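Local coordinates for protein putative glycyl-glycine endopeptidase lytM (Ruminococcus gnavus, PDB 3NYY) that probably cleaves peptide bonds as a metal-dependent endopeptidase of the M23 family, paired here with a helical LytM-type N-terminal domain, at residues 17-21 and 113-117; 39-44 and 64-68; 104-110 and 128-134; 146-152 and 163-168. All coordinates share one frame; numbering follows the deposited sequence. Where two conformers were deposited one is given.

Interaction 1: 17-21 and 113-117. With SO4 (sulfate ion), chain E.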
# COMPACT_ATOMS: atom_id res chain seq x y z
N ASP A 17 -19.31 6.95 5.00
CA ASP A 17 -19.29 5.50 5.00
C ASP A 17 -19.52 4.91 3.59
O ASP A 17 -18.95 3.89 3.26
CB ASP A 17 -20.32 4.90 5.97
CG ASP A 17 -19.98 5.11 7.42
OD1 ASP A 17 -18.81 5.33 7.77
OD2 ASP A 17 -20.91 5.04 8.24
N PHE A 18 -20.33 5.57 2.76
CA PHE A 18 -20.45 5.15 1.38
C PHE A 18 -19.12 5.34 0.64
O PHE A 18 -18.65 4.45 -0.08
CB PHE A 18 -21.58 5.90 0.68
CG PHE A 18 -21.71 5.53 -0.76
CD1 PHE A 18 -22.43 4.39 -1.14
CD2 PHE A 18 -21.06 6.26 -1.75
CE1 PHE A 18 -22.55 4.04 -2.49
CE2 PHE A 18 -21.16 5.89 -3.10
CZ PHE A 18 -21.91 4.77 -3.46
N ARG A 19 -18.51 6.50 0.82
CA ARG A 19 -17.26 6.77 0.11
C ARG A 19 -16.17 5.77 0.45
O ARG A 19 -15.35 5.41 -0.40
CB ARG A 19 -16.78 8.18 0.34
CG ARG A 19 -17.72 9.22 -0.17
CD ARG A 19 -17.24 10.62 0.16
NE ARG A 19 -16.02 10.96 -0.59
CZ ARG A 19 -15.30 12.06 -0.43
NH1 ARG A 19 -15.63 13.00 0.47
NH2 ARG A 19 -14.23 12.28 -1.20
N ARG A 20 -16.18 5.32 1.71
CA ARG A 20 -15.18 4.35 2.17
C ARG A 20 -15.34 2.93 1.59
O ARG A 20 -14.37 2.19 1.49
CB ARG A 20 -15.17 4.33 3.70
CG ARG A 20 -14.15 3.35 4.33
CD ARG A 20 -13.96 3.57 5.83
NE ARG A 20 -15.24 3.62 6.53
CZ ARG A 20 -15.85 2.59 7.09
NH1 ARG A 20 -15.32 1.37 7.07
NH2 ARG A 20 -17.05 2.77 7.65
N GLN A 21 -16.57 2.57 1.20
CA GLN A 21 -16.90 1.28 0.56
C GLN A 21 -16.53 0.10 1.44
O GLN A 21 -15.72 -0.72 1.06
CB GLN A 21 -16.22 1.17 -0.80
CG GLN A 21 -16.63 2.22 -1.79
CD GLN A 21 -17.87 1.91 -2.59
OE1 GLN A 21 -17.90 0.96 -3.39
NE2 GLN A 21 -18.95 2.73 -2.37
N TRP A 113 -7.64 4.67 1.83
CA TRP A 113 -8.73 5.62 1.92
C TRP A 113 -8.74 6.38 3.25
O TRP A 113 -8.82 7.59 3.28
CB TRP A 113 -10.08 4.92 1.70
CG TRP A 113 -11.18 5.93 1.54
CD1 TRP A 113 -12.10 6.32 2.48
CD2 TRP A 113 -11.41 6.71 0.39
NE1 TRP A 113 -12.92 7.30 1.93
CE2 TRP A 113 -12.52 7.53 0.65
CE3 TRP A 113 -10.81 6.76 -0.88
CZ2 TRP A 113 -12.99 8.45 -0.29
CZ3 TRP A 113 -11.30 7.65 -1.82
CH2 TRP A 113 -12.36 8.49 -1.51
N MSE A 114 -8.64 5.66 4.35
CA MSE A 114 -8.73 6.30 5.66
C MSE A 114 -7.49 7.09 6.01
O MSE A 114 -7.59 8.07 6.77
CB MSE A 114 -9.08 5.29 6.73
CG MSE A 114 -10.40 4.66 6.45
SE MSE A 114 -11.28 4.09 8.05
CE MSE A 114 -10.78 2.33 8.22
N PHE A 115 -6.36 6.71 5.44
CA PHE A 115 -5.11 7.42 5.63
C PHE A 115 -5.23 8.76 4.84
O PHE A 115 -4.94 9.83 5.37
CB PHE A 115 -3.93 6.52 5.19
CG PHE A 115 -3.83 5.20 5.98
CD1 PHE A 115 -4.72 4.14 5.74
CD2 PHE A 115 -2.89 5.05 7.00
CE1 PHE A 115 -4.66 2.94 6.49
CE2 PHE A 115 -2.81 3.85 7.74
CZ PHE A 115 -3.70 2.81 7.50
N GLU A 116 -5.73 8.69 3.60
CA GLU A 116 -5.86 9.88 2.72
C GLU A 116 -6.92 10.90 3.16
O GLU A 116 -6.70 12.11 3.00
CB GLU A 116 -6.18 9.45 1.27
CG GLU A 116 -4.98 8.84 0.56
CD GLU A 116 -5.33 8.07 -0.71
OE1 GLU A 116 -6.45 8.21 -1.25
OE2 GLU A 116 -4.46 7.29 -1.17
N ARG A 117 -8.06 10.41 3.66
CA ARG A 117 -9.16 11.30 4.10
C ARG A 117 -8.81 12.14 5.34
O ARG A 117 -9.12 13.33 5.38
CB ARG A 117 -10.47 10.52 4.33
CG ARG A 117 -11.12 10.00 3.05
CD ARG A 117 -11.53 11.10 2.09
NE ARG A 117 -12.50 12.00 2.70
CZ ARG A 117 -12.63 13.30 2.45
NH1 ARG A 117 -11.82 13.94 1.60
NH2 ARG A 117 -13.57 14.00 3.09
S SO4 E . -14.20 16.73 0.86
O1 SO4 E . -14.47 15.49 0.16
O2 SO4 E . -13.73 17.72 -0.11
O3 SO4 E . -15.42 17.18 1.53
O4 SO4 E . -13.16 16.53 1.88
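The indole of W113 is pressed flat against the end of helix 16-20, with the carbonyl oxygen of R19 lying 3.6 Å above one ring face, toward its rim. R117 CG covers the opposite face at a height of 3.4 Å, and CD1 of W113 meets CA of R20 at 3.7 Å. CG of W113 stands anti to the backbone N (chi1 -170°), which turns the ring out of its own helix and over R19 and R20. This buried ring seams two parts of the protein: helix 16-20 belongs to the LytM N-terminal region, while helix 113-117 packs beside strand 228-232 of the peptidase part, W113 touching S231. With an alanine here, the carbonyl of R19 and CG of R117 would probably lose the ring between them and face a gap. Toward solvent the contact thins to two guanidinium groups, their planes 39° apart, gathered round a sulfate probably taken from the crystallisation liquor. R19 NH1 gives its O1 a bond of 2.8 Å; R117 closes on O4 with both NH1 (2.9 Å) and NH2 (2.8 Å). S231 O holds R19 NE, and E126 pairs with R117 NH1.

Interaction 2: 39-44 and 64-68. With SO4 (sulfate ion), chain F.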
# COMPACT_ATOMS: atom_id res chain seq x y z
N ARG A 39 -25.99 -3.93 -6.87
CA ARG A 39 -27.22 -4.14 -6.12
C ARG A 39 -26.95 -4.81 -4.79
O ARG A 39 -27.48 -4.37 -3.77
CB ARG A 39 -28.22 -4.99 -6.90
CG ARG A 39 -29.58 -5.03 -6.27
CD ARG A 39 -30.42 -6.18 -6.83
NE ARG A 39 -29.94 -7.46 -6.28
CZ ARG A 39 -30.62 -8.62 -6.33
NH1 ARG A 39 -31.79 -8.68 -6.92
NH2 ARG A 39 -30.11 -9.70 -5.74
N ASP A 40 -26.20 -5.91 -4.82
CA ASP A 40 -26.00 -6.73 -3.63
C ASP A 40 -25.15 -6.04 -2.57
O ASP A 40 -25.49 -6.08 -1.39
CB ASP A 40 -25.47 -8.10 -4.00
CG ASP A 40 -26.48 -8.94 -4.78
OD1 ASP A 40 -27.67 -8.53 -4.89
OD2 ASP A 40 -26.07 -10.01 -5.28
N VAL A 41 -24.12 -5.32 -2.99
CA VAL A 41 -23.33 -4.54 -2.01
C VAL A 41 -24.17 -3.40 -1.42
O VAL A 41 -24.13 -3.10 -0.22
CB VAL A 41 -21.96 -4.05 -2.58
CG1 VAL A 41 -22.12 -2.79 -3.51
CG2 VAL A 41 -20.98 -3.88 -1.43
N GLY A 42 -25.01 -2.79 -2.24
CA GLY A 42 -25.93 -1.77 -1.79
C GLY A 42 -26.90 -2.29 -0.75
O GLY A 42 -27.15 -1.63 0.25
N LEU A 43 -27.43 -3.49 -1.00
CA LEU A 43 -28.33 -4.15 -0.05
C LEU A 43 -27.63 -4.53 1.25
O LEU A 43 -28.19 -4.40 2.33
CB LEU A 43 -28.99 -5.36 -0.70
CG LEU A 43 -30.00 -4.99 -1.79
CD1 LEU A 43 -30.35 -6.23 -2.66
CD2 LEU A 43 -31.25 -4.33 -1.24
N TYR A 44 -26.42 -5.01 1.14
CA TYR A 44 -25.58 -5.33 2.26
C TYR A 44 -25.36 -4.12 3.14
O TYR A 44 -25.51 -4.22 4.38
CB TYR A 44 -24.27 -5.90 1.74
CG TYR A 44 -23.23 -6.10 2.78
CD1 TYR A 44 -23.30 -7.18 3.65
CD2 TYR A 44 -22.14 -5.24 2.88
CE1 TYR A 44 -22.32 -7.40 4.61
CE2 TYR A 44 -21.15 -5.46 3.85
CZ TYR A 44 -21.26 -6.55 4.71
OH TYR A 44 -20.31 -6.75 5.66
N PHE A 64 -30.26 -12.03 -0.66
CA PHE A 64 -30.23 -10.73 -1.34
C PHE A 64 -31.47 -10.47 -2.15
O PHE A 64 -31.94 -9.34 -2.18
CB PHE A 64 -28.96 -10.56 -2.19
CG PHE A 64 -27.75 -10.27 -1.35
CD1 PHE A 64 -27.67 -9.06 -0.62
CD2 PHE A 64 -26.77 -11.21 -1.17
CE1 PHE A 64 -26.57 -8.84 0.22
CE2 PHE A 64 -25.69 -10.96 -0.35
CZ PHE A 64 -25.60 -9.76 0.32
N GLN A 65 -32.05 -11.50 -2.75
CA GLN A 65 -33.29 -11.29 -3.47
C GLN A 65 -34.43 -10.85 -2.54
O GLN A 65 -35.26 -10.00 -2.89
CB GLN A 65 -33.69 -12.54 -4.28
CG GLN A 65 -34.81 -12.27 -5.27
CD GLN A 65 -34.38 -11.34 -6.41
OE1 GLN A 65 -33.19 -11.24 -6.75
NE2 GLN A 65 -35.36 -10.68 -7.03
N LYS A 66 -34.47 -11.45 -1.35
CA LYS A 66 -35.40 -11.05 -0.30
C LYS A 66 -35.23 -9.58 0.10
O LYS A 66 -36.20 -8.82 0.16
CB LYS A 66 -35.21 -11.99 0.90
CG LYS A 66 -36.21 -11.81 2.03
CD LYS A 66 -35.84 -12.77 3.17
CE LYS A 66 -36.80 -12.70 4.35
NZ LYS A 66 -37.98 -13.56 4.12
N LEU A 67 -33.98 -9.18 0.36
CA LEU A 67 -33.66 -7.78 0.68
C LEU A 67 -34.04 -6.88 -0.45
O LEU A 67 -34.55 -5.80 -0.22
CB LEU A 67 -32.19 -7.61 1.01
CG LEU A 67 -31.76 -8.15 2.37
CD1 LEU A 67 -30.23 -8.20 2.55
CD2 LEU A 67 -32.47 -7.37 3.50
N TYR A 68 -33.74 -7.27 -1.68
CA TYR A 68 -34.12 -6.46 -2.83
C TYR A 68 -35.64 -6.17 -2.88
O TYR A 68 -36.07 -5.02 -3.08
CB TYR A 68 -33.67 -7.13 -4.13
CG TYR A 68 -34.25 -6.48 -5.37
CD1 TYR A 68 -33.90 -5.16 -5.74
CD2 TYR A 68 -35.16 -7.17 -6.17
CE1 TYR A 68 -34.47 -4.56 -6.90
CE2 TYR A 68 -35.73 -6.57 -7.31
CZ TYR A 68 -35.37 -5.27 -7.67
OH TYR A 68 -35.96 -4.75 -8.81
S SO4 F . -33.71 -1.95 -9.59
O1 SO4 F . -32.56 -2.22 -8.72
O2 SO4 F . -33.35 -0.91 -10.55
O3 SO4 F . -34.08 -3.18 -10.26
O4 SO4 F . -34.76 -1.47 -8.68
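R39 reaches across to Q65 while holding its own chain neighbour, D40, with two nitrogens on a single oxygen. The contact joins two helices of the LytM N-terminal region, whose segments 39-44 and 64-68 cross at 73°, axes 9.8 Å apart. Both NE and NH2 of R39 point at D40 OD1, NH2 at 2.8 Å on its syn lone pair, and all three atoms lie practically in the guanidinium plane. That leaves NH1 to cross the gap to Q65 OE1 at 2.9 Å, an almost straight bond (172° at the hydrogen) that meets the amide oxygen from above its carbonyl plane. Q65 starts out pointing away from the partner helix, and a bend at chi2 (68°) curls its amide back. The guanidinium is thus fixed in rotation at its edges, and CB of Y68 sits over one face, 3.6 Å above it.

D40 works twice. Its carboxylate lies nearly parallel to the F64 ring, and its CB stands over the ring face, 4.2 Å from the centroid in a CH-pi contact; the other oxygen, OD2, bonds to Y30 OH. L43 lies against helix 61-71, its CD1 3.7 Å from Y68 CB and its CD2 beside the backbone of L67. At the far end Y68 OH bonds R72 and lies next to a sulfate that R85 and W77 also hold. Deeper in, the edge of the F64 ring faces L43 CB and Y44 N, and F64 CE1 comes within 3.4 Å of D40 O.

Interaction 3: 104-110 and 128-134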
# COMPACT_ATOMS: atom_id res chain seq x y z
N GLU A 104 8.07 -9.94 -15.70
CA GLU A 104 7.50 -9.42 -14.46
C GLU A 104 6.17 -8.68 -14.69
O GLU A 104 6.12 -7.76 -15.48
CB GLU A 104 8.49 -8.43 -13.82
CG GLU A 104 8.04 -7.88 -12.45
CD GLU A 104 7.87 -9.00 -11.47
OE1 GLU A 104 8.89 -9.56 -11.02
OE2 GLU A 104 6.71 -9.35 -11.18
N ASP A 105 5.11 -9.08 -13.98
CA ASP A 105 3.86 -8.32 -14.03
C ASP A 105 3.27 -8.03 -12.65
O ASP A 105 2.08 -7.70 -12.53
CB ASP A 105 2.82 -9.03 -14.93
CG ASP A 105 2.38 -10.41 -14.37
OD1 ASP A 105 2.87 -10.81 -13.30
OD2 ASP A 105 1.53 -11.09 -15.04
N LYS A 106 4.11 -8.09 -11.62
CA LYS A 106 3.61 -7.95 -10.24
C LYS A 106 3.37 -6.48 -9.90
O LYS A 106 4.09 -5.59 -10.34
CB LYS A 106 4.56 -8.58 -9.21
CG LYS A 106 4.54 -10.11 -9.26
CD LYS A 106 5.77 -10.74 -8.54
CE LYS A 106 6.04 -12.19 -8.99
NZ LYS A 106 6.42 -12.32 -10.45
N ILE A 107 2.27 -6.28 -9.18
CA ILE A 107 1.93 -4.98 -8.63
C ILE A 107 1.48 -5.18 -7.18
O ILE A 107 1.19 -6.31 -6.74
CB ILE A 107 0.82 -4.24 -9.44
CG1 ILE A 107 -0.38 -5.13 -9.77
CG2 ILE A 107 1.40 -3.69 -10.76
CD1 ILE A 107 -1.26 -5.53 -8.59
N SER A 108 1.42 -4.09 -6.44
CA SER A 108 1.03 -4.12 -5.03
C SER A 108 0.19 -2.90 -4.77
O SER A 108 0.43 -1.86 -5.38
CB SER A 108 2.26 -4.05 -4.12
OG SER A 108 3.12 -5.14 -4.30
N TYR A 109 -0.81 -3.04 -3.89
CA TYR A 109 -1.68 -1.94 -3.54
C TYR A 109 -2.39 -2.23 -2.23
O TYR A 109 -2.62 -3.41 -1.89
CB TYR A 109 -2.68 -1.63 -4.64
CG TYR A 109 -3.70 -2.71 -4.94
CD1 TYR A 109 -3.37 -3.80 -5.72
CD2 TYR A 109 -5.01 -2.61 -4.47
CE1 TYR A 109 -4.33 -4.80 -6.02
CE2 TYR A 109 -5.95 -3.59 -4.75
CZ TYR A 109 -5.61 -4.65 -5.53
OH TYR A 109 -6.59 -5.60 -5.78
N VAL A 110 -2.74 -1.16 -1.53
CA VAL A 110 -3.43 -1.22 -0.25
C VAL A 110 -4.61 -0.27 -0.25
O VAL A 110 -4.75 0.58 -1.14
CB VAL A 110 -2.50 -0.87 0.95
CG1 VAL A 110 -1.35 -1.88 1.10
CG2 VAL A 110 -1.98 0.55 0.84
N THR A 128 -6.72 4.85 -5.17
CA THR A 128 -5.87 3.68 -4.88
C THR A 128 -4.64 3.79 -5.77
O THR A 128 -4.72 4.02 -6.96
CB THR A 128 -6.59 2.38 -5.14
OG1 THR A 128 -7.80 2.34 -4.34
CG2 THR A 128 -5.69 1.16 -4.79
N ASP A 129 -3.48 3.65 -5.14
CA ASP A 129 -2.18 3.67 -5.83
C ASP A 129 -1.68 2.26 -6.08
O ASP A 129 -1.42 1.51 -5.15
CB ASP A 129 -1.19 4.49 -5.02
CG ASP A 129 -1.60 5.95 -4.95
OD1 ASP A 129 -2.09 6.46 -5.96
OD2 ASP A 129 -1.54 6.55 -3.86
N ILE A 130 -1.61 1.89 -7.34
CA ILE A 130 -1.20 0.57 -7.74
C ILE A 130 0.30 0.64 -8.13
O ILE A 130 0.69 1.21 -9.18
CB ILE A 130 -2.06 0.05 -8.84
CG1 ILE A 130 -3.52 -0.07 -8.38
CG2 ILE A 130 -1.54 -1.32 -9.28
CD1 ILE A 130 -4.49 -0.30 -9.53
N MSE A 131 1.12 0.05 -7.26
CA MSE A 131 2.57 0.20 -7.32
C MSE A 131 3.23 -0.81 -8.19
O MSE A 131 2.94 -2.01 -8.12
CB MSE A 131 3.20 0.18 -5.92
CG MSE A 131 2.50 1.07 -4.87
SE MSE A 131 2.57 2.94 -5.19
CE MSE A 131 2.01 3.64 -3.45
N ALA A 132 4.12 -0.33 -9.07
CA ALA A 132 4.95 -1.23 -9.89
C ALA A 132 6.01 -1.99 -9.02
O ALA A 132 6.75 -1.37 -8.26
CB ALA A 132 5.71 -0.43 -10.96
N GLU A 133 6.09 -3.32 -9.22
CA GLU A 133 7.18 -4.16 -8.72
C GLU A 133 8.49 -3.78 -9.44
O GLU A 133 9.50 -3.49 -8.81
CB GLU A 133 6.87 -5.64 -9.00
CG GLU A 133 7.97 -6.65 -8.51
CD GLU A 133 7.89 -6.97 -7.02
OE1 GLU A 133 6.90 -6.60 -6.33
OE2 GLU A 133 8.83 -7.62 -6.53
N LYS A 134 8.45 -3.79 -10.77
CA LYS A 134 9.56 -3.28 -11.60
C LYS A 134 9.38 -1.75 -11.72
O LYS A 134 8.50 -1.31 -12.45
CB LYS A 134 9.53 -3.98 -12.97
CG LYS A 134 10.64 -3.63 -13.93
CD LYS A 134 10.57 -4.47 -15.20
CE LYS A 134 11.60 -4.04 -16.23
NZ LYS A 134 13.00 -4.11 -15.73
O HOH W 1 4.79 -4.15 -6.28
O HOH W 2 -1.42 1.38 -2.46
O HOH W 3 -3.88 3.03 -2.21
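S108 and M131 face each other as an antiparallel hydrogen-bonded pair: S108 N gives to M131 O at 3.1 Å, in the carbonyl plane on a lone pair, and M131 N returns a shorter bond of 2.8 Å to S108 O. I107 and A132 form the neighbouring non-hydrogen-bonded pair, after which E133 N reaches K106 O at 3.2 Å from above the carbonyl plane. A water joins S108 OG to E133 OE1 and bonds weakly to M131 O. Past Y109 and I130 the strands part, and two waters bridge V110 and D129: one accepts from V110 N and donates to D129 O (2.7 Å), the other accepts from D129 N and donates to V110 O (2.8 Å). D129 OD1 is bonded to H218 ND1, and the E133 carboxylate forms a salt bridge to R239 of the second subunit.

A bend at chi2 (60°) turns the E104 carboxylate alongside E133, E104 CD lying 3.8 Å from E133 CG. OE2 of E104 takes the backbone N of K106 on its anti lone pair (2.9 Å) and K106 NZ on the syn side (3.1 Å). Without the carboxylate, as with an alanine at E104, both K106 nitrogens would probably lose this acceptor and CG of E133 its cover. Direct bonding thus secures the middle of this pairing in the M23 sheet, while water satisfies the peptides that have spread apart beside D129.

Interaction 4: 146-152 and 163-168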
# COMPACT_ATOMS: atom_id res chain seq x y z
N THR A 146 -13.43 -0.51 -17.73
CA THR A 146 -14.83 -0.44 -18.18
C THR A 146 -14.93 -0.06 -19.65
O THR A 146 -13.99 0.48 -20.23
CB THR A 146 -15.59 0.67 -17.39
OG1 THR A 146 -15.11 1.97 -17.79
CG2 THR A 146 -15.39 0.50 -15.83
N ASP A 147 -16.09 -0.30 -20.24
CA ASP A 147 -16.42 0.36 -21.47
C ASP A 147 -16.58 1.84 -21.12
O ASP A 147 -16.74 2.20 -19.94
CB ASP A 147 -17.75 -0.14 -22.00
CG ASP A 147 -17.70 -1.54 -22.57
OD1 ASP A 147 -16.65 -2.17 -22.69
OD2 ASP A 147 -18.81 -2.01 -22.96
N GLY A 148 -16.60 2.68 -22.13
CA GLY A 148 -16.95 4.08 -21.90
C GLY A 148 -16.49 5.00 -22.98
O GLY A 148 -16.32 4.57 -24.14
N VAL A 149 -16.36 6.28 -22.63
CA VAL A 149 -15.97 7.33 -23.58
C VAL A 149 -14.84 8.10 -22.91
O VAL A 149 -14.89 8.32 -21.70
CB VAL A 149 -17.14 8.29 -23.90
CG1 VAL A 149 -16.67 9.41 -24.79
CG2 VAL A 149 -18.34 7.48 -24.52
N VAL A 150 -13.82 8.46 -23.68
CA VAL A 150 -12.73 9.30 -23.18
C VAL A 150 -13.29 10.70 -22.96
O VAL A 150 -13.69 11.38 -23.91
CB VAL A 150 -11.53 9.39 -24.16
CG1 VAL A 150 -10.42 10.28 -23.55
CG2 VAL A 150 -11.00 7.97 -24.48
N THR A 151 -13.35 11.11 -21.70
CA THR A 151 -13.92 12.38 -21.23
C THR A 151 -12.88 13.47 -21.02
O THR A 151 -13.17 14.65 -21.24
CB THR A 151 -14.65 12.15 -19.89
OG1 THR A 151 -15.66 11.16 -20.10
CG2 THR A 151 -15.27 13.44 -19.33
N GLU A 152 -11.70 13.08 -20.50
CA GLU A 152 -10.60 14.01 -20.34
C GLU A 152 -9.31 13.32 -20.73
O GLU A 152 -9.15 12.10 -20.54
CB GLU A 152 -10.52 14.53 -18.90
CG GLU A 152 -11.64 15.52 -18.56
CD GLU A 152 -11.57 16.07 -17.14
OE1 GLU A 152 -11.36 15.27 -16.21
OE2 GLU A 152 -11.75 17.29 -16.96
N ILE A 163 -5.84 10.35 -17.87
CA ILE A 163 -6.94 10.12 -18.79
C ILE A 163 -8.15 9.74 -17.95
O ILE A 163 -8.02 9.02 -16.97
CB ILE A 163 -6.57 9.07 -19.89
CG1 ILE A 163 -7.63 9.03 -21.01
CG2 ILE A 163 -6.26 7.70 -19.30
CD1 ILE A 163 -7.14 8.28 -22.26
N GLY A 164 -9.33 10.21 -18.39
CA GLY A 164 -10.57 9.95 -17.69
C GLY A 164 -11.60 9.32 -18.63
O GLY A 164 -11.80 9.80 -19.73
N ILE A 165 -12.21 8.23 -18.19
CA ILE A 165 -13.21 7.48 -18.95
C ILE A 165 -14.53 7.55 -18.17
O ILE A 165 -14.62 7.14 -17.01
CB ILE A 165 -12.80 6.00 -19.06
CG1 ILE A 165 -11.43 5.81 -19.72
CG2 ILE A 165 -13.89 5.16 -19.79
CD1 ILE A 165 -11.24 6.50 -21.06
N THR A 166 -15.58 7.98 -18.84
CA THR A 166 -16.91 7.94 -18.30
C THR A 166 -17.56 6.64 -18.75
O THR A 166 -17.71 6.39 -19.96
CB THR A 166 -17.73 9.15 -18.67
OG1 THR A 166 -17.10 10.32 -18.15
CG2 THR A 166 -19.18 9.07 -18.07
N ALA A 167 -17.93 5.83 -17.76
CA ALA A 167 -18.42 4.47 -17.99
C ALA A 167 -19.94 4.56 -18.19
O ALA A 167 -20.55 5.56 -17.80
CB ALA A 167 -18.06 3.54 -16.84
N PRO A 168 -20.55 3.53 -18.80
CA PRO A 168 -21.96 3.66 -19.20
C PRO A 168 -22.97 3.89 -18.08
O PRO A 168 -23.99 4.55 -18.29
CB PRO A 168 -22.26 2.34 -19.93
CG PRO A 168 -21.02 1.58 -20.01
CD PRO A 168 -19.93 2.29 -19.28
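I165 lies against V150 and G148, in an antiparallel pairing of the M23 sheet. Its CB passes 4.1 Å from V149 O, and there the side chain forks. CG2, anti to the backbone N, runs back over G148, 3.9 Å from its CA. CG1 takes the other direction (chi1 -58°) and carries CD1 round to CG2 of V150 at 3.7 Å, with V190 of the next strand packing against both residues. I163 extends the same apolar face: the I163 and V150 side chains cross at about a right angle, I163 CG1 to V150 CG1 at 4.0 Å.

G148 has no room for a side chain: a CB there would run into T166 O and CG2 of I165. Beyond it V149 and T166 exchange a regular pair of bonds, each 3.0 Å between N of one and O of the other. The register then slips by one residue in a classic beta bulge, where T151 and E152 both face G164. G164 O takes a firm bond from T151 N (2.8 Å) and a weak one from E152 N, and G164 N gives back to E152 O at 2.9 Å. The hydroxyls of T151 and T166 may also bond across the strands, though T151 has a second conformer and the link is not certain. At the bulge one carbonyl therefore serves two amides, one of them only weakly, and the polar backbone stays paired beside an apolar face made by V150, I163 and I165.

Interactions 3 and 4 join different strands of one antiparallel sheet in the peptidase part, their centres about 23 Å apart. Interaction 2 lies wholly in the helical N-terminal region, with its nearest atoms about 14 Å from interaction 4. Interaction 1 ties the two regions together and touches interaction 3, where E116 OE2 comes within 4.0 Å of D129 OD2. That meeting point is probably close to the active site: D129, H216 and H218 probably correspond to the aspartate and histidines of the M23 site, where the aspartate is a zinc ligand in relatives. F115, from the same helix as W113 but in the second subunit, packs on D129 and M131, so dimer contacts reach this region.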